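Local coordinates for RsbT co-antagonist protein RsbRA (Bacillus subtilis, PDB 2BNL) that regulates sigma-B activity, positively in response to salt and heat stress and also negatively, and stimulates the RsbT kinase toward RsbS in vitro, at residues A[4-15]-A[50-58]. Numbering follows the deposited sequence.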
# COMPACT_ATOMS: atom_id res chain seq x y z
N ASN A 4 -13.54 7.55 -11.46
CA ASN A 4 -13.72 6.65 -10.35
C ASN A 4 -15.20 6.42 -10.13
O ASN A 4 -15.59 5.99 -9.07
CB ASN A 4 -13.14 7.37 -9.12
CG ASN A 4 -11.62 7.36 -9.10
OD1 ASN A 4 -10.99 6.37 -9.57
ND2 ASN A 4 -11.00 8.50 -8.61
N GLN A 5 -16.03 6.77 -11.12
CA GLN A 5 -17.50 6.72 -10.97
C GLN A 5 -18.02 5.34 -10.55
O GLN A 5 -18.87 5.22 -9.65
CB GLN A 5 -18.19 7.19 -12.22
CG GLN A 5 -19.69 7.08 -12.08
CD GLN A 5 -20.41 7.60 -13.27
OE1 GLN A 5 -19.80 8.25 -14.17
NE2 GLN A 5 -21.73 7.31 -13.31
N THR A 6 -17.52 4.31 -11.21
CA THR A 6 -18.03 2.96 -10.95
C THR A 6 -17.79 2.51 -9.47
O THR A 6 -18.69 2.06 -8.81
CB THR A 6 -17.40 1.90 -11.98
OG1 THR A 6 -17.83 2.27 -13.28
CG2 THR A 6 -18.00 0.49 -11.71
N VAL A 7 -16.56 2.65 -8.97
CA VAL A 7 -16.24 2.26 -7.64
C VAL A 7 -16.94 3.18 -6.67
O VAL A 7 -17.53 2.76 -5.69
CB VAL A 7 -14.69 2.22 -7.44
CG1 VAL A 7 -14.28 2.11 -5.99
CG2 VAL A 7 -14.08 1.05 -8.33
N TYR A 8 -16.84 4.49 -6.92
CA TYR A 8 -17.49 5.46 -5.99
C TYR A 8 -18.95 5.13 -5.81
O TYR A 8 -19.46 5.08 -4.67
CB TYR A 8 -17.28 6.94 -6.50
CG TYR A 8 -17.84 8.00 -5.58
CD1 TYR A 8 -16.99 8.66 -4.66
CD2 TYR A 8 -19.22 8.22 -5.50
CE1 TYR A 8 -17.47 9.58 -3.80
CE2 TYR A 8 -19.74 9.14 -4.59
CZ TYR A 8 -18.86 9.83 -3.76
OH TYR A 8 -19.31 10.71 -2.84
N GLN A 9 -19.67 4.92 -6.92
CA GLN A 9 -21.08 4.57 -6.87
C GLN A 9 -21.41 3.31 -6.09
O GLN A 9 -22.36 3.27 -5.36
CB GLN A 9 -21.63 4.52 -8.26
CG GLN A 9 -22.81 3.60 -8.40
CD GLN A 9 -23.38 3.48 -9.83
OE1 GLN A 9 -22.67 3.18 -10.86
NE2 GLN A 9 -24.64 3.70 -9.89
N PHE A 10 -20.56 2.30 -6.19
CA PHE A 10 -20.79 1.12 -5.46
C PHE A 10 -20.60 1.37 -3.98
O PHE A 10 -21.40 0.93 -3.17
CB PHE A 10 -19.88 -0.04 -5.98
CG PHE A 10 -20.17 -1.33 -5.32
CD1 PHE A 10 -21.04 -2.24 -5.92
CD2 PHE A 10 -19.64 -1.62 -4.09
CE1 PHE A 10 -21.31 -3.45 -5.26
CE2 PHE A 10 -19.93 -2.82 -3.43
CZ PHE A 10 -20.75 -3.73 -4.00
N ILE A 11 -19.59 2.12 -3.60
CA ILE A 11 -19.42 2.48 -2.19
C ILE A 11 -20.60 3.27 -1.71
O ILE A 11 -21.13 2.92 -0.64
CB ILE A 11 -18.11 3.24 -1.92
CG1 ILE A 11 -16.92 2.34 -2.33
CG2 ILE A 11 -18.02 3.80 -0.43
CD1 ILE A 11 -15.63 3.21 -2.56
N ALA A 12 -21.04 4.32 -2.47
CA ALA A 12 -22.17 5.14 -2.07
C ALA A 12 -23.45 4.30 -1.84
O ALA A 12 -24.16 4.59 -0.89
CB ALA A 12 -22.45 6.23 -3.05
N GLU A 13 -23.69 3.26 -2.66
CA GLU A 13 -24.88 2.45 -2.61
C GLU A 13 -24.83 1.31 -1.60
O GLU A 13 -25.83 0.73 -1.37
CB GLU A 13 -25.21 1.87 -3.99
CG GLU A 13 -25.63 2.95 -4.88
CD GLU A 13 -25.58 2.62 -6.35
OE1 GLU A 13 -25.16 1.48 -6.72
OE2 GLU A 13 -25.92 3.57 -7.14
N ASN A 14 -23.68 1.08 -0.98
CA ASN A 14 -23.46 -0.11 -0.12
C ASN A 14 -22.79 0.27 1.16
O ASN A 14 -21.95 -0.47 1.66
CB ASN A 14 -22.64 -1.11 -0.92
CG ASN A 14 -23.45 -1.68 -2.14
OD1 ASN A 14 -24.34 -2.52 -1.95
ND2 ASN A 14 -23.14 -1.22 -3.38
N GLN A 15 -23.12 1.46 1.67
CA GLN A 15 -22.39 2.02 2.77
C GLN A 15 -22.49 1.16 4.04
O GLN A 15 -21.49 0.94 4.72
CB GLN A 15 -22.85 3.42 3.08
CG GLN A 15 -22.38 4.52 2.05
CD GLN A 15 -23.03 5.91 2.30
OE1 GLN A 15 -22.91 6.44 3.39
NE2 GLN A 15 -23.76 6.47 1.31
N ILE A 50 -14.74 5.41 5.34
CA ILE A 50 -15.74 5.56 4.30
C ILE A 50 -16.02 7.08 3.96
O ILE A 50 -16.23 7.41 2.80
CB ILE A 50 -17.10 4.83 4.63
CG1 ILE A 50 -16.92 3.34 4.77
CG2 ILE A 50 -18.14 4.82 3.42
CD1 ILE A 50 -18.07 2.47 5.62
N ASP A 51 -16.10 7.91 4.98
CA ASP A 51 -16.35 9.34 4.83
C ASP A 51 -15.22 9.99 4.00
O ASP A 51 -15.51 10.81 3.17
CB ASP A 51 -16.39 10.06 6.16
CG ASP A 51 -17.72 9.89 6.90
OD1 ASP A 51 -18.62 9.20 6.41
OD2 ASP A 51 -17.79 10.48 7.98
N ILE A 52 -13.99 9.56 4.21
CA ILE A 52 -12.84 9.89 3.32
C ILE A 52 -13.04 9.49 1.87
O ILE A 52 -12.87 10.32 0.96
CB ILE A 52 -11.49 9.38 3.85
CG1 ILE A 52 -11.11 10.13 5.15
CG2 ILE A 52 -10.42 9.44 2.79
CD1 ILE A 52 -10.21 9.32 6.12
N LEU A 53 -13.51 8.28 1.67
CA LEU A 53 -13.72 7.77 0.35
C LEU A 53 -14.76 8.61 -0.35
O LEU A 53 -14.57 8.96 -1.52
CB LEU A 53 -14.12 6.29 0.40
CG LEU A 53 -13.18 5.31 1.03
CD1 LEU A 53 -13.81 3.89 0.97
CD2 LEU A 53 -11.81 5.29 0.54
N LEU A 54 -15.85 8.94 0.35
CA LEU A 54 -16.99 9.65 -0.26
C LEU A 54 -16.62 11.13 -0.69
O LEU A 54 -17.30 11.70 -1.49
CB LEU A 54 -18.21 9.56 0.69
CG LEU A 54 -18.81 8.14 0.69
CD1 LEU A 54 -19.93 8.11 1.69
CD2 LEU A 54 -19.33 7.64 -0.73
N LEU A 55 -15.56 11.69 -0.10
CA LEU A 55 -14.99 12.99 -0.45
C LEU A 55 -13.96 12.91 -1.54
O LEU A 55 -13.53 13.90 -2.00
CB LEU A 55 -14.32 13.59 0.80
CG LEU A 55 -15.25 13.98 1.94
CD1 LEU A 55 -14.40 14.25 3.23
CD2 LEU A 55 -16.06 15.23 1.54
N SER A 56 -13.56 11.71 -1.93
CA SER A 56 -12.35 11.45 -2.79
C SER A 56 -12.56 11.03 -4.24
O SER A 56 -11.73 10.31 -4.85
CB SER A 56 -11.43 10.47 -2.06
OG SER A 56 -11.03 10.98 -0.82
N VAL A 57 -13.71 11.41 -4.82
CA VAL A 57 -14.00 10.92 -6.18
C VAL A 57 -12.95 11.42 -7.24
O VAL A 57 -12.65 10.70 -8.15
CB VAL A 57 -15.47 11.26 -6.65
CG1 VAL A 57 -15.62 12.68 -7.05
CG2 VAL A 57 -15.91 10.37 -7.75
N LYS A 58 -12.40 12.60 -7.02
CA LYS A 58 -11.42 13.19 -7.89
C LYS A 58 -10.04 12.70 -7.49
O LYS A 58 -9.31 12.13 -8.30
CB LYS A 58 -11.50 14.69 -7.81
CG LYS A 58 -10.58 15.42 -8.81
CD LYS A 58 -10.59 16.94 -8.56
CE LYS A 58 -9.55 17.60 -9.50
NZ LYS A 58 -10.01 18.78 -10.28
O HOH W 1 -12.88 10.64 -10.90
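Tyr8 reaches from helix 5-13 to the C-terminal part of helix 39-54 and gives a hydrogen bond from OH to the backbone O of Leu54 (2.6 Å). The acceptor lies at the ring edge, in plane, and the hydroxyl meets it on a lone pair. The tyrosine CG stands anti to the backbone N (chi1 -177°), which carries the ring across to the other segment. Leu54 also turns its CD2 over the ring, 4.2 Å from the centroid, in an off-centre CH-pi contact. Its side chain is a knob among Tyr8, Ile11, Ala12 and Gln15. Gln15 NE2 bonds Ala12 O (2.9 Å), which holds the amide beside Leu54 CD1. The Val57 side chain crosses that of Tyr8 at about a right angle, with Val57 CB 3.6 Å from Tyr8 CD1. Deeper in, Ile11 puts CG2 against Ile50 CG2 and CD1 against Leu53 CD1, both at 4.0 Å. Phe119 of helix 109-135 also touches Ile11. Asn4 ND2 donates to Val57 O (2.8 Å), from above the carbonyl plane. A water bridges Asn4 N to the same oxygen. A phenylalanine in place of Tyr8 would probably leave Leu54 O without its hydroxyl donor. The contact joins the first helix to helix 39-54 in this N-terminal, globin-related domain. Its chemistry is mixed: side-chain donors satisfy two backbone carbonyls of segment 50-58, and apolar packing of aliphatic groups and the Tyr8 ring lies beside them.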